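Serine-rich secreted cell wall anchored (LPXTG-motif ) protein (Lactobacillus reuteri ATCC 53608, PDB 5NXK) is a bacterial surface adhesin whose beta-solenoid domain probably mediates attachment of this gut bacterium to its host. Local coordinates at residues S115-G120 against L191-S196. Residues are numbered along the deposited sequence; the frame is centred on the assembly and turned at random.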
loop_
_atom_site.group_PDB
_atom_site.type_symbol
_atom_site.label_atom_id
_atom_site.label_comp_id
_atom_site.label_asym_id
_atom_site.label_seq_id
_atom_site.Cartn_x
_atom_site.Cartn_y
_atom_site.Cartn_z
ATOM N N SER A 115 1.337 -8.171 -1.313
ATOM C CA SER A 115 1.626 -8.617 -2.675
ATOM C C SER A 115 2.787 -9.583 -2.720
ATOM O O SER A 115 3.630 -9.604 -1.816
ATOM C CB SER A 115 1.927 -7.404 -3.568
ATOM O OG SER A 115 3.173 -6.826 -3.210
ATOM N N LYS A 116 2.820 -10.395 -3.772
ATOM C CA LYS A 116 3.995 -11.183 -4.109
ATOM C C LYS A 116 5.096 -10.238 -4.581
ATOM O O LYS A 116 4.835 -9.315 -5.352
ATOM C CB LYS A 116 3.681 -12.192 -5.218
ATOM C CG LYS A 116 3.107 -13.529 -4.761
ATOM C CD LYS A 116 2.653 -14.333 -5.987
ATOM C CE LYS A 116 2.062 -15.685 -5.609
ATOM N NZ LYS A 116 2.715 -16.291 -4.426
ATOM N N THR A 117 6.320 -10.453 -4.112
ATOM C CA THR A 117 7.405 -9.543 -4.420
ATOM C C THR A 117 8.372 -10.135 -5.455
ATOM O O THR A 117 9.354 -9.494 -5.831
ATOM C CB THR A 117 8.162 -9.176 -3.144
ATOM O OG1 THR A 117 8.614 -10.380 -2.502
ATOM C CG2 THR A 117 7.229 -8.427 -2.198
ATOM N N GLY A 118 8.102 -11.362 -5.917
ATOM C CA GLY A 118 9.008 -12.011 -6.856
ATOM C C GLY A 118 8.341 -12.364 -8.178
ATOM O O GLY A 118 8.705 -13.336 -8.834
ATOM N N ALA A 119 7.388 -11.539 -8.592
ATOM C CA ALA A 119 6.613 -11.808 -9.794
ATOM C C ALA A 119 6.356 -10.539 -10.603
ATOM O O ALA A 119 7.223 -9.661 -10.708
ATOM C CB ALA A 119 5.290 -12.480 -9.424
ATOM N N GLY A 120 5.155 -10.440 -11.167
ATOM C CA GLY A 120 4.823 -9.316 -12.026
ATOM C C GLY A 120 4.633 -8.009 -11.274
ATOM O O GLY A 120 4.613 -7.981 -10.030
ATOM N N LEU A 191 9.116 -3.825 -1.705
ATOM C CA LEU A 191 10.262 -4.721 -1.812
ATOM C C LEU A 191 10.155 -5.548 -3.094
ATOM O O LEU A 191 9.066 -5.993 -3.457
ATOM C CB LEU A 191 10.328 -5.644 -0.579
ATOM C CG LEU A 191 11.455 -6.680 -0.440
ATOM C CD1 LEU A 191 11.854 -6.850 1.042
ATOM C CD2 LEU A 191 11.055 -8.040 -1.058
ATOM N N THR A 192 11.270 -5.754 -3.782
ATOM C CA THR A 192 11.290 -6.753 -4.845
ATOM C C THR A 192 12.300 -7.824 -4.471
ATOM O O THR A 192 13.306 -7.551 -3.834
ATOM C CB THR A 192 11.647 -6.152 -6.226
ATOM O OG1 THR A 192 13.034 -5.772 -6.240
ATOM C CG2 THR A 192 10.797 -4.911 -6.513
ATOM N N ALA A 193 12.064 -9.032 -4.948
ATOM C CA ALA A 193 12.941 -10.155 -4.670
ATOM C C ALA A 193 13.494 -10.610 -6.008
ATOM O O ALA A 193 13.020 -10.171 -7.049
ATOM C CB ALA A 193 12.191 -11.280 -3.971
ATOM N N VAL A 194 14.489 -11.484 -5.974
ATOM C CA VAL A 194 15.223 -11.874 -7.171
ATOM C C VAL A 194 14.353 -12.239 -8.368
ATOM O O VAL A 194 14.630 -11.771 -9.466
ATOM C CB VAL A 194 16.173 -13.047 -6.852
ATOM C CG1 VAL A 194 16.761 -13.635 -8.130
ATOM C CG2 VAL A 194 17.272 -12.577 -5.906
ATOM N N PRO A 195 13.266 -13.011 -8.177
ATOM C CA PRO A 195 12.605 -13.318 -9.452
ATOM C C PRO A 195 11.597 -12.258 -9.944
ATOM O O PRO A 195 10.904 -12.520 -10.920
ATOM C CB PRO A 195 11.856 -14.630 -9.139
ATOM C CG PRO A 195 12.466 -15.149 -7.873
ATOM C CD PRO A 195 12.832 -13.912 -7.102
ATOM N N SER A 196 11.580 -11.073 -9.342
ATOM C CA SER A 196 10.715 -9.968 -9.792
ATOM C C SER A 196 10.903 -9.660 -11.277
ATOM O O SER A 196 12.024 -9.681 -11.780
ATOM C CB SER A 196 10.996 -8.703 -8.966
ATOM O OG SER A 196 10.378 -7.550 -9.529
HETATM O O HOH W 1 8.184 -7.398 -8.037
#
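T117 leans its whole branched side chain on L191. T117 CB and OG1 each lie 3.7 Å from L191 CD2, while T117 CG2 sits over the backbone, 3.3 Å from L191 O, an oxygen already hydrogen-bonded to S166. The two side chains cross at a slant; with CG anti to the backbone N (chi1 -180°), L191 reaches T117 with CD2. In T117, OG1 stands between its own N and carbonyl carbon (chi1 56°), which turns T117 OG1 toward both L191 CD2 and the methyl of A193, with A193 CB 4.0 Å away.

The polar join is made by the backbone of the same threonine. A193 N donates to T117 O at 2.9 Å, bent to 154° at the hydrogen and arriving from above the carbonyl plane. Around T117 O gather T192 CA, in a CA-H...O contact, and S196 CB at 3.6 Å. A water hydrogen-bonded to S196 OG gives T117 O a weak bond; S196 OG also bonds the backbone N of G199 and of S198.

Further along, A193 to S196 form a type I turn closed by S196 N to A193 O, and this turn packs against G118. P195 CB comes within 3.4 Å of G118 O, and P195 O lies 3.1 Å from G118 O, two acceptors with no bond between them. T192 turns its CB away from 115-120, though CB still touches T117 O, and its hydroxyl is bonded to G228.

Y164 of strand 163-164 and S166 in the loop after it also touch T117. Leading toward strands 122-127 and 200-205, the two loops meet across the place of strand 168-171: loop-to-loop packing on a parallel beta-helix, consistent with the right-handed pectate lyase-like fold.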